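Local structure of uronate dehydrogenase (Agrobacterium tumefaciens, 3RFX) at residues Val18-Leu23 with Glu45-Cys50; Glu96-His101 with Phe154-Ala159; Pro196-Pro201 with Gly220-Lys225. The protein catalyses the NAD-dependent oxidation of uronic acids such as galacturonate and glucuronate, most likely giving the corresponding aldaric acid lactones. The protein carries 1 engineered substitution. All coordinates share one frame; numbering follows the deposited sequence.

Interaction 1 of 3, residues Val18-Leu23 with Glu45-Cys50; sequences VMRERL and EECVQC. With PO4 (phosphate ion), chain F.
Arg20 reaches from helix 14-22 to Glu45 and Cys47 at the start of strand 45-49, and it carries the helix side of this contact alone. From CB the side chain leaves with CG anti to the backbone N (chi1 177°) and stays extended as far as NE, which takes it off the helix to cross the Glu45 side chain at about a right angle. Arg20 CG passes 3.5 Å from Glu45 OE2, and Arg20 NE then donates to Glu45 OE2 over 2.9 Å. Beyond CZ, Arg20 NH2 bonds Glu45 OE1 at 2.8 Å, so the guanidinium grips the acid side-on, one nitrogen to each oxygen. Both oxygens lie near the guanidinium plane, but the carboxylate is turned 52° against it and is met from above its own plane. Cys47 SG lies obliquely beside the group, 3.7 Å from Arg20 NH2. A water completes a second bridge: it donates to Arg20 O at 2.8 Å and also to Glu45 OE2.

Further bonds fix both ends. Arg20 NH2 also donates to Asp39 O, and Glu45 OE1 accepts from Gly42 N, so the loop before strand 45-49 is drawn into the same network, while Leu32 of strand 30-34 touches both side chains. With two charged hydrogen bonds from Arg20, a bound water and a backbone N-H gathered on it, the Glu45 carboxylate is probably kept ionised, and this partly exposed ion pair fastens the helix to the edge strand of the sheet.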
loop_
_atom_site.group_PDB
_atom_site.type_symbol
_atom_site.label_atom_id
_atom_site.label_comp_id
_atom_site.label_asym_id
_atom_site.label_seq_id
_atom_site.Cartn_x
_atom_site.Cartn_y
_atom_site.Cartn_z
ATOM N N VAL A 18 31.622 -5.674 25.556
ATOM C CA VAL A 18 30.378 -5.486 26.287
ATOM C C VAL A 18 29.587 -6.791 26.408
ATOM O O VAL A 18 29.099 -7.132 27.486
ATOM C CB VAL A 18 29.474 -4.440 25.597
ATOM C CG1 VAL A 18 28.063 -4.487 26.181
ATOM C CG2 VAL A 18 30.078 -3.050 25.720
ATOM N N MET A 19 29.445 -7.506 25.297
ATOM C CA MET A 19 28.614 -8.710 25.283
ATOM C C MET A 19 29.289 -9.862 26.044
ATOM O O MET A 19 28.619 -10.691 26.654
ATOM C CB MET A 19 28.271 -9.117 23.846
ATOM C CG MET A 19 27.320 -8.147 23.139
ATOM S SD MET A 19 25.823 -7.837 24.097
ATOM C CE MET A 19 25.029 -6.580 23.089
ATOM N N ARG A 20 30.616 -9.892 26.022
ATOM C CA ARG A 20 31.350 -10.878 26.813
ATOM C C ARG A 20 30.918 -10.832 28.279
ATOM O O ARG A 20 30.791 -11.869 28.933
ATOM C CB ARG A 20 32.863 -10.677 26.676
ATOM C CG ARG A 20 33.694 -11.640 27.528
ATOM C CD ARG A 20 35.178 -11.498 27.221
ATOM N NE ARG A 20 35.991 -12.440 27.988
ATOM C CZ ARG A 20 37.274 -12.693 27.738
ATOM N NH1 ARG A 20 37.889 -12.080 26.733
ATOM N NH2 ARG A 20 37.937 -13.566 28.487
ATOM N N GLU A 21 30.677 -9.628 28.796
ATOM C CA GLU A 21 30.177 -9.481 30.153
ATOM C C GLU A 21 28.659 -9.666 30.253
ATOM O O GLU A 21 28.171 -10.412 31.108
ATOM C CB GLU A 21 30.566 -8.118 30.735
ATOM C CG GLU A 21 29.640 -7.664 31.854
ATOM C CD GLU A 21 29.812 -6.198 32.207
ATOM O OE1 GLU A 21 30.888 -5.633 31.908
ATOM O OE2 GLU A 21 28.867 -5.612 32.786
ATOM N N ARG A 22 27.915 -8.988 29.380
ATOM C CA ARG A 22 26.460 -8.917 29.519
ATOM C C ARG A 22 25.719 -10.217 29.175
ATOM O O ARG A 22 24.645 -10.481 29.724
ATOM C CB ARG A 22 25.895 -7.763 28.683
ATOM C CG ARG A 22 26.293 -6.369 29.162
ATOM C CD ARG A 22 25.732 -6.064 30.544
ATOM N NE ARG A 22 24.272 -6.146 30.584
ATOM C CZ ARG A 22 23.453 -5.146 30.261
ATOM N NH1 ARG A 22 23.945 -3.977 29.859
ATOM N NH2 ARG A 22 22.138 -5.318 30.335
ATOM N N LEU A 23 26.274 -11.013 28.266
ATOM C CA LEU A 23 25.597 -12.248 27.830
ATOM C C LEU A 23 26.017 -13.488 28.621
ATOM O O LEU A 23 25.530 -14.589 28.359
ATOM C CB LEU A 23 25.822 -12.498 26.335
ATOM C CG LEU A 23 25.369 -11.372 25.399
ATOM C CD1 LEU A 23 25.549 -11.787 23.952
ATOM C CD2 LEU A 23 23.933 -10.990 25.689
ATOM N N GLU A 45 34.352 -19.661 30.540
ATOM C CA GLU A 45 34.684 -19.058 29.256
ATOM C C GLU A 45 35.624 -19.941 28.462
ATOM O O GLU A 45 36.452 -20.649 29.031
ATOM C CB GLU A 45 35.347 -17.692 29.439
ATOM C CG GLU A 45 34.425 -16.567 29.879
ATOM C CD GLU A 45 35.147 -15.228 29.913
ATOM O OE1 GLU A 45 36.380 -15.221 30.123
ATOM O OE2 GLU A 45 34.492 -14.184 29.720
ATOM N N GLU A 46 35.492 -19.886 27.142
ATOM C CA GLU A 46 36.470 -20.457 26.236
ATOM C C GLU A 46 36.872 -19.336 25.299
ATOM O O GLU A 46 36.018 -18.566 24.862
ATOM C CB GLU A 46 35.872 -21.622 25.441
ATOM C CG GLU A 46 35.474 -22.819 26.299
ATOM C CD GLU A 46 34.606 -23.832 25.554
ATOM O OE1 GLU A 46 34.186 -23.554 24.408
ATOM O OE2 GLU A 46 34.330 -24.908 26.127
ATOM N N CYS A 47 38.162 -19.217 25.002
ATOM C CA CYS A 47 38.613 -18.174 24.087
ATOM C C CYS A 47 39.283 -18.774 22.860
ATOM O O CYS A 47 40.104 -19.681 22.964
ATOM C CB CYS A 47 39.540 -17.172 24.787
ATOM S SG CYS A 47 38.691 -16.073 25.943
ATOM N N VAL A 48 38.925 -18.254 21.694
ATOM C CA VAL A 48 39.403 -18.800 20.441
ATOM C C VAL A 48 39.928 -17.693 19.541
ATOM O O VAL A 48 39.327 -16.627 19.441
ATOM C CB VAL A 48 38.273 -19.559 19.710
ATOM C CG1 VAL A 48 38.693 -19.908 18.294
ATOM C CG2 VAL A 48 37.885 -20.801 20.491
ATOM N N GLN A 49 41.052 -17.944 18.885
ATOM C CA GLN A 49 41.596 -16.982 17.939
ATOM C C GLN A 49 41.536 -17.555 16.537
ATOM O O GLN A 49 42.146 -18.585 16.254
ATOM C CB GLN A 49 43.041 -16.602 18.295
ATOM C CG GLN A 49 43.620 -15.495 17.413
ATOM C CD GLN A 49 44.944 -14.938 17.928
ATOM O OE1 GLN A 49 45.518 -15.448 18.893
ATOM N NE2 GLN A 49 45.435 -13.885 17.280
ATOM N N CYS A 50 40.793 -16.897 15.654
ATOM C CA CYS A 50 40.769 -17.330 14.264
ATOM C C CYS A 50 40.242 -16.276 13.300
ATOM O O CYS A 50 39.481 -15.385 13.674
ATOM C CB CYS A 50 39.994 -18.645 14.105
ATOM S SG CYS A 50 38.195 -18.493 14.006
HETATM P P PO4 F . 27.381 -1.548 30.248
HETATM O O1 PO4 F . 26.656 -0.481 29.462
HETATM O O2 PO4 F . 26.938 -1.494 31.689
HETATM O O3 PO4 F . 27.056 -2.908 29.682
HETATM O O4 PO4 F . 28.871 -1.315 30.158
HETATM O O HOH W 1 32.092 -13.830 30.429
#

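Interaction 2 of 3, residues Glu96-His101 with Phe154-Ala159; sequences EAARAH and FGQETA. With PO4 (phosphate ion), chain E.
Ala98 and Arg99, near the C-terminal end of helix 80-100, face Phe154 and Gln156 where the chain leaves helix 135-154, turns at Gly155 with positive phi and heads for strand 158-163, the CA atoms of Arg99 and Gln156 standing 7.4 Å apart. Arg99 lies over one face of the Phe154 ring: its CD sits 3.5 Å from the ring centroid and only 7° off the normal, a CH-pi contact. With the chain bent at chi3 (72°), the guanidinium plane lies 20° from that of the ring, with Arg99 NE 4.1 Å from Phe154 CZ. The head group is held there by Glu96, one turn back, through a side-on pair of bonds: Arg99 NE to Glu96 OE2 at 2.9 Å, and Arg99 NH2 to the syn lone pair of Glu96 OE1 at 2.8 Å. Glu96 is also bound by Tyr150 and by Lys265 of the second subunit, whose Ile263 packs on both Arg99 and Phe154.

Deeper in, Ala98 CB rests 3.5 Å from Gln156 OE1. The Gln156 amide is anchored by its other end: Gln156 NE2 donates chiefly to Pro104 O, and also to Glu157 O at 3.1 Å. The contact thus joins the ends of two neighbouring helices belonging to successive beta-alpha-beta crossovers, 67-70 to 105-111 and 105-111 to 158-163, as expected in a Rossmann fold.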
loop_
_atom_site.group_PDB
_atom_site.type_symbol
_atom_site.label_atom_id
_atom_site.label_comp_id
_atom_site.label_asym_id
_atom_site.label_seq_id
_atom_site.Cartn_x
_atom_site.Cartn_y
_atom_site.Cartn_z
ATOM N N GLU A 96 28.123 -21.982 6.508
ATOM C CA GLU A 96 28.500 -23.368 6.247
ATOM C C GLU A 96 28.824 -24.122 7.540
ATOM O O GLU A 96 28.431 -25.285 7.715
ATOM C CB GLU A 96 29.657 -23.430 5.248
ATOM C CG GLU A 96 29.188 -23.372 3.813
ATOM C CD GLU A 96 28.177 -24.468 3.506
ATOM O OE1 GLU A 96 28.588 -25.641 3.418
ATOM O OE2 GLU A 96 26.968 -24.169 3.381
ATOM N N ALA A 97 29.519 -23.457 8.458
ATOM C CA ALA A 97 29.876 -24.084 9.721
ATOM C C ALA A 97 28.637 -24.357 10.565
ATOM O O ALA A 97 28.505 -25.418 11.183
ATOM C CB ALA A 97 30.862 -23.227 10.480
ATOM N N ALA A 98 27.719 -23.399 10.590
ATOM C CA ALA A 98 26.482 -23.587 11.327
ATOM C C ALA A 98 25.690 -24.738 10.712
ATOM O O ALA A 98 25.100 -25.550 11.422
ATOM C CB ALA A 98 25.651 -22.296 11.325
ATOM N N ARG A 99 25.677 -24.803 9.389
ATOM C CA ARG A 99 24.886 -25.817 8.696
ATOM C C ARG A 99 25.424 -27.218 9.028
ATOM O O ARG A 99 24.670 -28.194 9.082
ATOM C CB ARG A 99 24.906 -25.574 7.188
ATOM C CG ARG A 99 24.046 -26.558 6.402
ATOM C CD ARG A 99 23.868 -26.137 4.953
ATOM N NE ARG A 99 25.081 -26.294 4.152
ATOM C CZ ARG A 99 25.438 -27.430 3.560
ATOM N NH1 ARG A 99 24.671 -28.515 3.686
ATOM N NH2 ARG A 99 26.557 -27.485 2.841
ATOM N N ALA A 100 26.728 -27.294 9.278
ATOM C CA ALA A 100 27.386 -28.559 9.600
ATOM C C ALA A 100 27.253 -28.952 11.069
ATOM O O ALA A 100 27.547 -30.092 11.437
ATOM C CB ALA A 100 28.862 -28.501 9.191
ATOM N N HIS A 101 26.802 -28.023 11.912
ATOM C CA HIS A 101 26.755 -28.266 13.348
ATOM C C HIS A 101 25.424 -27.932 14.024
ATOM O O HIS A 101 25.401 -27.334 15.097
ATOM C CB HIS A 101 27.927 -27.559 14.055
ATOM C CG HIS A 101 29.268 -28.083 13.644
ATOM N ND1 HIS A 101 29.802 -29.242 14.166
ATOM C CD2 HIS A 101 30.158 -27.639 12.726
ATOM C CE1 HIS A 101 30.975 -29.476 13.602
ATOM N NE2 HIS A 101 31.214 -28.519 12.724
ATOM N N PHE A 154 17.422 -24.251 4.006
ATOM C CA PHE A 154 17.788 -25.200 5.060
ATOM C C PHE A 154 17.059 -24.963 6.377
ATOM O O PHE A 154 17.122 -25.791 7.287
ATOM C CB PHE A 154 19.298 -25.144 5.328
ATOM C CG PHE A 154 20.135 -25.445 4.128
ATOM C CD1 PHE A 154 20.182 -26.730 3.607
ATOM C CD2 PHE A 154 20.884 -24.446 3.520
ATOM C CE1 PHE A 154 20.959 -27.008 2.502
ATOM C CE2 PHE A 154 21.658 -24.714 2.418
ATOM C CZ PHE A 154 21.702 -25.998 1.904
ATOM N N GLY A 155 16.378 -23.826 6.496
ATOM C CA GLY A 155 15.677 -23.509 7.726
ATOM C C GLY A 155 16.539 -22.868 8.807
ATOM O O GLY A 155 16.103 -22.702 9.947
ATOM N N GLN A 156 17.773 -22.519 8.463
ATOM C CA GLN A 156 18.649 -21.807 9.401
ATOM C C GLN A 156 17.993 -20.472 9.795
ATOM O O GLN A 156 17.620 -19.693 8.922
ATOM C CB GLN A 156 20.006 -21.549 8.739
ATOM C CG GLN A 156 20.924 -20.577 9.503
ATOM C CD GLN A 156 21.481 -21.171 10.781
ATOM O OE1 GLN A 156 22.174 -22.190 10.743
ATOM N NE2 GLN A 156 21.188 -20.538 11.921
ATOM N N GLU A 157 17.845 -20.216 11.092
ATOM C CA GLU A 157 17.200 -18.986 11.558
ATOM C C GLU A 157 18.215 -17.926 11.987
ATOM O O GLU A 157 19.204 -18.229 12.663
ATOM C CB GLU A 157 16.239 -19.281 12.714
ATOM C CG GLU A 157 15.093 -20.226 12.328
ATOM C CD GLU A 157 14.107 -20.433 13.466
ATOM O OE1 GLU A 157 14.465 -21.113 14.446
ATOM O OE2 GLU A 157 12.985 -19.895 13.393
ATOM N N THR A 158 17.946 -16.682 11.598
ATOM C CA THR A 158 18.867 -15.567 11.845
ATOM C C THR A 158 18.044 -14.310 12.119
ATOM O O THR A 158 17.078 -14.035 11.407
ATOM C CB THR A 158 19.738 -15.272 10.590
ATOM O OG1 THR A 158 20.501 -16.431 10.214
ATOM C CG2 THR A 158 20.685 -14.075 10.827
ATOM N N ALA A 159 18.415 -13.553 13.143
ATOM C CA ALA A 159 17.882 -12.198 13.309
ATOM C C ALA A 159 18.836 -11.239 12.608
ATOM O O ALA A 159 20.008 -11.168 12.965
ATOM C CB ALA A 159 17.775 -11.838 14.791
HETATM P P PO4 E . 27.655 -31.178 16.300
HETATM O O1 PO4 E . 28.222 -31.220 14.904
HETATM O O2 PO4 E . 26.149 -31.093 16.225
HETATM O O3 PO4 E . 28.029 -32.453 17.017
HETATM O O4 PO4 E . 28.216 -29.974 17.039
#

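Interaction 3 of 3, residues Pro196-Pro201 with Gly220-Lys225; sequences PVLGCP and GFLGWK
Phe221 points its ring at the backbone of Val197 and Leu198, while Leu222 beside it meets the Leu198 side chain. The phenylalanine takes the crowded position, CG between the backbone N and the carbonyl carbon (chi1 77°), and this swings the ring out of the short 3-10 segment toward the facing loop. Its rim then meets two successive carbonyls: Val197 O lies near the ring plane, 3.5 Å from Phe221 CE1, and Leu198 O approaches obliquely, 3.6 Å from Phe221 CZ. The in-plane approach of Val197 O to the C-H edge is probably mildly favourable.

The two leucines share one conformation. Each has CG anti to its own backbone N and chi2 close to +70° (73° in Leu198, 67° in Leu222), which turns one methyl of each toward the other, Leu198 CD1 and Leu222 CD1 touching at 4.0 Å. Ala191 and Val192 of helix 182-194 pack against this pair, Ala191 on Leu222 and Val192 on Leu198.

Backbone anchors fix the loops that carry these groups. The carboxylate of Glu157 accepts from both Leu198 N and Gly199 N, Arg194 holds Leu222 O, and the turn through Phe221 and Leu222 is closed by Gly223 N bonding Gly220 O at 3.0 Å. The third subunit also packs here, its Gln120 on Phe221 and its Val251 on Val197. The contact is loop-to-loop packing at the margin of the Rossmann fold, joining the connection that enters the edge strand 202-205 to the 3-10 turn in the long loop beyond it.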
loop_
_atom_site.group_PDB
_atom_site.type_symbol
_atom_site.label_atom_id
_atom_site.label_comp_id
_atom_site.label_asym_id
_atom_site.label_seq_id
_atom_site.Cartn_x
_atom_site.Cartn_y
_atom_site.Cartn_z
ATOM N N PRO A 196 10.225 -19.501 20.265
ATOM C CA PRO A 196 10.094 -20.839 19.670
ATOM C C PRO A 196 10.368 -20.782 18.168
ATOM O O PRO A 196 11.116 -21.606 17.644
ATOM C CB PRO A 196 8.630 -21.200 19.938
ATOM C CG PRO A 196 8.280 -20.443 21.187
ATOM C CD PRO A 196 9.069 -19.135 21.098
ATOM N N VAL A 197 9.791 -19.789 17.495
ATOM C CA VAL A 197 9.971 -19.621 16.057
ATOM C C VAL A 197 10.439 -18.192 15.747
ATOM O O VAL A 197 9.852 -17.222 16.222
ATOM C CB VAL A 197 8.661 -19.908 15.290
ATOM C CG1 VAL A 197 8.844 -19.664 13.806
ATOM C CG2 VAL A 197 8.192 -21.346 15.545
ATOM N N LEU A 198 11.500 -18.073 14.960
ATOM C CA LEU A 198 12.089 -16.762 14.657
ATOM C C LEU A 198 11.942 -16.403 13.188
ATOM O O LEU A 198 11.474 -15.313 12.851
ATOM C CB LEU A 198 13.579 -16.722 15.035
ATOM C CG LEU A 198 14.239 -15.378 14.688
ATOM C CD1 LEU A 198 13.758 -14.339 15.673
ATOM C CD2 LEU A 198 15.759 -15.473 14.711
ATOM N N GLY A 199 12.352 -17.319 12.317
ATOM C CA GLY A 199 12.411 -17.046 10.891
ATOM C C GLY A 199 13.715 -16.350 10.538
ATOM O O GLY A 199 14.757 -16.648 11.130
ATOM N N CYS A 200 13.667 -15.424 9.582
ATOM C CA CYS A 200 14.847 -14.636 9.219
ATOM C C CYS A 200 14.481 -13.146 9.144
ATOM O O CYS A 200 14.621 -12.522 8.097
ATOM C CB CYS A 200 15.402 -15.104 7.869
ATOM S SG CYS A 200 17.075 -14.480 7.436
ATOM N N PRO A 201 14.001 -12.580 10.256
ATOM C CA PRO A 201 13.466 -11.213 10.206
ATOM C C PRO A 201 14.537 -10.111 10.183
ATOM O O PRO A 201 15.593 -10.266 10.790
ATOM C CB PRO A 201 12.682 -11.119 11.509
ATOM C CG PRO A 201 13.460 -11.989 12.455
ATOM C CD PRO A 201 13.878 -13.172 11.601
ATOM N N GLY A 220 6.337 -7.625 15.976
ATOM C CA GLY A 220 5.542 -7.712 17.188
ATOM C C GLY A 220 5.508 -9.102 17.806
ATOM O O GLY A 220 5.558 -9.243 19.028
ATOM N N PHE A 221 5.433 -10.130 16.967
ATOM C CA PHE A 221 5.345 -11.514 17.468
ATOM C C PHE A 221 6.479 -11.868 18.455
ATOM O O PHE A 221 6.328 -12.750 19.303
ATOM C CB PHE A 221 5.343 -12.508 16.294
ATOM C CG PHE A 221 6.704 -12.723 15.679
ATOM C CD1 PHE A 221 7.522 -13.752 16.120
ATOM C CD2 PHE A 221 7.163 -11.900 14.661
ATOM C CE1 PHE A 221 8.775 -13.953 15.568
ATOM C CE2 PHE A 221 8.411 -12.095 14.102
ATOM C CZ PHE A 221 9.224 -13.125 14.558
ATOM N N LEU A 222 7.614 -11.179 18.346
ATOM C CA LEU A 222 8.783 -11.509 19.160
ATOM C C LEU A 222 8.636 -11.035 20.610
ATOM O O LEU A 222 9.288 -11.559 21.520
ATOM C CB LEU A 222 10.051 -10.915 18.525
ATOM C CG LEU A 222 11.398 -11.387 19.068
ATOM C CD1 LEU A 222 11.603 -12.868 18.733
ATOM C CD2 LEU A 222 12.550 -10.539 18.512
ATOM N N GLY A 223 7.785 -10.039 20.822
ATOM C CA GLY A 223 7.500 -9.535 22.152
ATOM C C GLY A 223 8.619 -8.689 22.741
ATOM O O GLY A 223 8.686 -8.506 23.950
ATOM N N TRP A 224 9.496 -8.176 21.885
ATOM C CA TRP A 224 10.589 -7.310 22.333
ATOM C C TRP A 224 10.239 -5.844 22.145
ATOM O O TRP A 224 9.987 -5.398 21.023
ATOM C CB TRP A 224 11.891 -7.633 21.588
ATOM C CG TRP A 224 12.994 -6.633 21.857
ATOM C CD1 TRP A 224 13.715 -6.493 23.012
ATOM C CD2 TRP A 224 13.481 -5.626 20.954
ATOM N NE1 TRP A 224 14.621 -5.459 22.882
ATOM C CE2 TRP A 224 14.501 -4.918 21.628
ATOM C CE3 TRP A 224 13.151 -5.256 19.645
ATOM C CZ2 TRP A 224 15.195 -3.861 21.035
ATOM C CZ3 TRP A 224 13.845 -4.202 19.052
ATOM C CH2 TRP A 224 14.860 -3.522 19.751
ATOM N N LYS A 225 10.215 -5.107 23.248
ATOM C CA LYS A 225 10.009 -3.655 23.235
ATOM C C LYS A 225 11.196 -2.979 23.921
ATOM O O LYS A 225 11.394 -3.148 25.123
ATOM C CB LYS A 225 8.734 -3.281 23.994
ATOM C CG LYS A 225 7.445 -3.858 23.417
ATOM C CD LYS A 225 6.959 -3.078 22.198
ATOM C CE LYS A 225 5.634 -3.646 21.699
ATOM N NZ LYS A 225 4.903 -2.720 20.792
#

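Overall arrangement
From the N terminus the three contacts follow one another in series, none nesting within or crossing another. Interaction 1 closes the loop that leaves helix 14-22, runs through strand 30-34 and returns in strand 45-49 at one edge of the parallel sheet. Interaction 2 closes a longer loop, from the end of helix 80-100 through strand 105-111 and helix 135-154. Interaction 3 brackets strand 202-205, the edge at the other end of the sheet. Interactions 2 and 3 touch, Thr158 O packing on Pro201 CD, where strands 158-163 and 202-205 adjoin, whereas interaction 1 stays apart, its centre about 21 Å from that of interaction 2 and about 25 Å from that of interaction 3.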